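PDB 5UB3: phosphate-binding protein from Xanthomonas axonopodis pv. citri, which probably serves as a periplasmic receptor that binds a small ligand and signals to a partner diguanylate cyclase, and is captured here with chloride bound. Local coordinates for residues R9-D12 / S16-E19; L43-P46 / Q50-S53. One frame throughout, in Å; residues are numbered along the deposited sequence.

How the interactions relate
Interaction 1 (9-12 with 16-19) and interaction 2 (43-46 with 50-53) have their centres about 11 Å apart and meet along the two loop segments. These loops follow the parallel strands 4-8 and 39-42, and two probable hydrogen bonds continue the pairing past the strand ends: Arg9 O to Ala45 N at 3.1 Å and Ser11 N to Ala45 O at 2.9 Å. Met44 turns the other way from Ala45, packing on His17 of interaction 1, while Met51 of interaction 2 puts CE 3.3 Å from Arg9 O. Both contacts lie at the ends of these strands, a position that in periplasmic binding proteins usually borders the ligand cleft.

Interaction 1: R9-D12 / S16-E19; sequences RISD and SHYE
Arg9, which lies against His17, curls back on its own segment so that the carbonyl oxygen of Ile10 receives two of its N-H groups. The main bond, from Arg9 NE to Ile10 O, is 2.8 Å long with an N-H...O angle of 150°; NH2 adds a weak second one. NE comes in from above the carbonyl plane. The chain bends at chi3 to bring it there, and the NE bond, with the weak NH2 one, should limit rotation of the guanidinium.

Held like this, the guanidinium hangs over one face of the imidazole, off toward the rim, the two planes being 47° apart. Arg9 NH1 is 3.0 Å from His17 ND1, but the angle is too poor for a hydrogen bond, and ND1 instead bonds to Gln20 OE1 one turn along. Further back, Arg9 CD touches His17 CB at 4.1 Å. The opposite ring face carries Ser16 OG, roughly over its centre, so the imidazole is sandwiched.

At the ring edge Ser11 and Asp12 come up from the loop. Ser11 CB reaches His17 CD2 at 3.9 Å, and its hydroxyl is bonded to Asp13 N. Asp12 sets its carboxylate only 22° from the ring plane, yet OD1 stays 3.9 Å from His17 NE2, too far for a bond.

His17 packs the first turns of helix 14-28 against the loop that leaves strand 4-8, a strand-to-helix connection of the kind that, in the periplasmic binding protein fold, commonly borders the ligand cleft.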
# COMPACT_ATOMS: atom_id res chain seq x y z
N ARG A 9 3.59 -10.68 0.50
CA ARG A 9 2.94 -9.41 0.31
C ARG A 9 1.81 -9.64 -0.69
O ARG A 9 1.77 -10.64 -1.42
CB ARG A 9 3.88 -8.31 -0.26
CG ARG A 9 4.44 -8.63 -1.64
CD ARG A 9 5.02 -7.38 -2.28
NE ARG A 9 3.98 -6.47 -2.73
CZ ARG A 9 4.19 -5.37 -3.44
NH1 ARG A 9 5.42 -5.04 -3.81
NH2 ARG A 9 3.18 -4.58 -3.78
N ILE A 10 0.91 -8.68 -0.72
CA ILE A 10 -0.08 -8.62 -1.75
C ILE A 10 0.62 -8.15 -2.99
O ILE A 10 1.32 -7.15 -2.95
CB ILE A 10 -1.17 -7.60 -1.37
CG1 ILE A 10 -1.85 -8.01 -0.02
CG2 ILE A 10 -2.20 -7.50 -2.48
CD1 ILE A 10 -2.65 -6.89 0.59
N SER A 11 0.41 -8.83 -4.10
CA SER A 11 1.13 -8.51 -5.27
C SER A 11 0.28 -8.76 -6.48
O SER A 11 -0.26 -9.83 -6.63
CB SER A 11 2.36 -9.39 -5.36
OG SER A 11 3.01 -9.28 -6.65
N ASP A 12 0.30 -7.81 -7.39
CA ASP A 12 -0.25 -8.02 -8.74
C ASP A 12 0.81 -8.48 -9.73
O ASP A 12 0.55 -8.50 -10.91
CB ASP A 12 -0.88 -6.73 -9.30
CG ASP A 12 0.07 -5.49 -9.23
OD1 ASP A 12 1.29 -5.60 -8.88
OD2 ASP A 12 -0.43 -4.37 -9.50
N SER A 16 7.91 -10.45 -10.51
CA SER A 16 8.80 -9.36 -10.17
C SER A 16 9.00 -9.14 -8.66
O SER A 16 10.10 -8.80 -8.20
CB SER A 16 8.30 -8.09 -10.87
OG SER A 16 8.24 -7.02 -9.96
N HIS A 17 7.96 -9.35 -7.85
CA HIS A 17 8.11 -9.02 -6.42
C HIS A 17 8.84 -10.09 -5.65
O HIS A 17 9.32 -9.81 -4.57
CB HIS A 17 6.74 -8.70 -5.80
CG HIS A 17 6.11 -7.49 -6.43
ND1 HIS A 17 6.66 -6.23 -6.32
CD2 HIS A 17 5.05 -7.36 -7.26
CE1 HIS A 17 5.93 -5.37 -7.00
NE2 HIS A 17 4.96 -6.04 -7.60
N TYR A 18 8.87 -11.32 -6.18
CA TYR A 18 9.65 -12.40 -5.56
C TYR A 18 11.03 -11.93 -5.19
O TYR A 18 11.46 -12.13 -4.06
CB TYR A 18 9.79 -13.55 -6.50
CG TYR A 18 10.50 -14.74 -5.89
CD1 TYR A 18 9.81 -15.71 -5.17
CD2 TYR A 18 11.86 -14.87 -6.03
CE1 TYR A 18 10.48 -16.79 -4.60
CE2 TYR A 18 12.55 -15.90 -5.43
CZ TYR A 18 11.86 -16.87 -4.78
OH TYR A 18 12.59 -17.87 -4.28
N GLU A 19 11.69 -11.28 -6.15
CA GLU A 19 13.08 -10.80 -6.01
C GLU A 19 13.27 -9.76 -4.93
O GLU A 19 14.36 -9.54 -4.47
CB GLU A 19 13.53 -10.16 -7.31
CG GLU A 19 13.50 -11.07 -8.55
CD GLU A 19 13.72 -10.24 -9.81
OE1 GLU A 19 12.99 -9.25 -10.05
OE2 GLU A 19 14.68 -10.54 -10.53

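Interaction 2: L43-P46 / Q50-S53; sequences LMAP and QMSS
Ala45 directs its methyl group at helix 48-56, where it rests on Met51 and beside Gln50. Its CB lies 3.7 Å from Met51 N and 3.8 Å from Met51 CB, so the small side chain sits directly on the helix backbone; the two CA atoms are 5.2 Å apart. No hydrogen bond crosses between the segments, and the contact is one of van der Waals packing.

Met51 reaches the loop by folding round. CG leaves anti to the backbone N (chi1 179°), then bends at chi2 and chi3 swing the thioether back toward residues 43-45. The terminal methyl ends alongside the loop backbone, with CE 3.9 Å from both Leu43 O and Ala45 N. That leaves Leu43 O buried beneath a methyl group, with no polar partner in the model, while Ala45 N is tied to Arg9 in the neighbouring loop. Met51 also packs on Leu73 of helix 67-75, so it touches both the loop and a second helix.

Gln50 does the reverse. Its CB and CG face the loop, and a bend at chi2 (60°) leads the amide away from it. The aliphatic part crosses Pro46 at a slant, Gln50 CG meeting Pro46 CD at 3.9 Å, and its CB stands 4.1 Å from Ala45 CB. Nearby, Asp47 OD1 is hydrogen-bonded to Gln50 N, which helps fix the start of the helix.

Met44, by contrast, points to the other side of the loop and packs on helix 14-28. The alternating outlook lets one extended segment separate two helices, as in the alpha/beta lobes of periplasmic binding proteins, where helices cover both faces of a sheet, here at its parallel strands 4-8 and 39-42.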
# COMPACT_ATOMS: atom_id res chain seq x y z
N LEU A 43 5.44 -16.48 -0.18
CA LEU A 43 4.07 -16.73 -0.63
C LEU A 43 3.37 -15.39 -0.70
O LEU A 43 3.08 -14.75 0.31
CB LEU A 43 3.30 -17.67 0.29
CG LEU A 43 1.90 -18.09 -0.17
CD1 LEU A 43 1.86 -18.68 -1.58
CD2 LEU A 43 1.30 -19.07 0.78
N MET A 44 3.08 -14.98 -1.91
CA MET A 44 2.41 -13.73 -2.14
C MET A 44 0.96 -14.04 -2.46
O MET A 44 0.59 -15.19 -2.63
CB MET A 44 3.10 -12.99 -3.28
CG MET A 44 4.44 -12.42 -2.90
SD MET A 44 5.34 -11.81 -4.34
CE MET A 44 6.01 -13.34 -4.99
N ALA A 45 0.12 -13.02 -2.46
CA ALA A 45 -1.28 -13.27 -2.77
C ALA A 45 -1.76 -12.20 -3.68
O ALA A 45 -1.26 -11.13 -3.61
CB ALA A 45 -2.12 -13.33 -1.50
N PRO A 46 -2.73 -12.51 -4.55
CA PRO A 46 -3.23 -11.44 -5.48
C PRO A 46 -3.96 -10.26 -4.83
O PRO A 46 -4.00 -9.18 -5.41
CB PRO A 46 -4.18 -12.20 -6.44
CG PRO A 46 -4.39 -13.58 -5.86
CD PRO A 46 -3.51 -13.76 -4.63
N GLN A 50 -7.48 -12.72 -0.20
CA GLN A 50 -6.64 -13.93 -0.21
C GLN A 50 -5.51 -13.93 0.80
O GLN A 50 -5.14 -14.98 1.34
CB GLN A 50 -6.08 -14.18 -1.62
CG GLN A 50 -5.49 -15.58 -1.83
CD GLN A 50 -6.54 -16.66 -1.59
OE1 GLN A 50 -7.48 -16.77 -2.35
NE2 GLN A 50 -6.38 -17.45 -0.51
N MET A 51 -4.86 -12.80 0.95
CA MET A 51 -3.71 -12.76 1.85
C MET A 51 -4.21 -12.94 3.28
O MET A 51 -3.59 -13.64 4.09
CB MET A 51 -2.98 -11.44 1.72
CG MET A 51 -1.79 -11.37 2.69
SD MET A 51 -0.58 -12.71 2.59
CE MET A 51 0.45 -12.08 1.28
N SER A 52 -5.36 -12.31 3.58
CA SER A 52 -6.01 -12.52 4.87
C SER A 52 -6.33 -13.97 5.10
O SER A 52 -6.11 -14.47 6.19
CB SER A 52 -7.22 -11.61 5.11
OG SER A 52 -7.95 -12.03 6.26
N SER A 53 -6.83 -14.66 4.08
CA SER A 53 -7.04 -16.10 4.20
C SER A 53 -5.77 -16.90 4.49
O SER A 53 -5.75 -17.74 5.41
CB SER A 53 -7.72 -16.61 2.91
OG SER A 53 -8.01 -17.98 3.05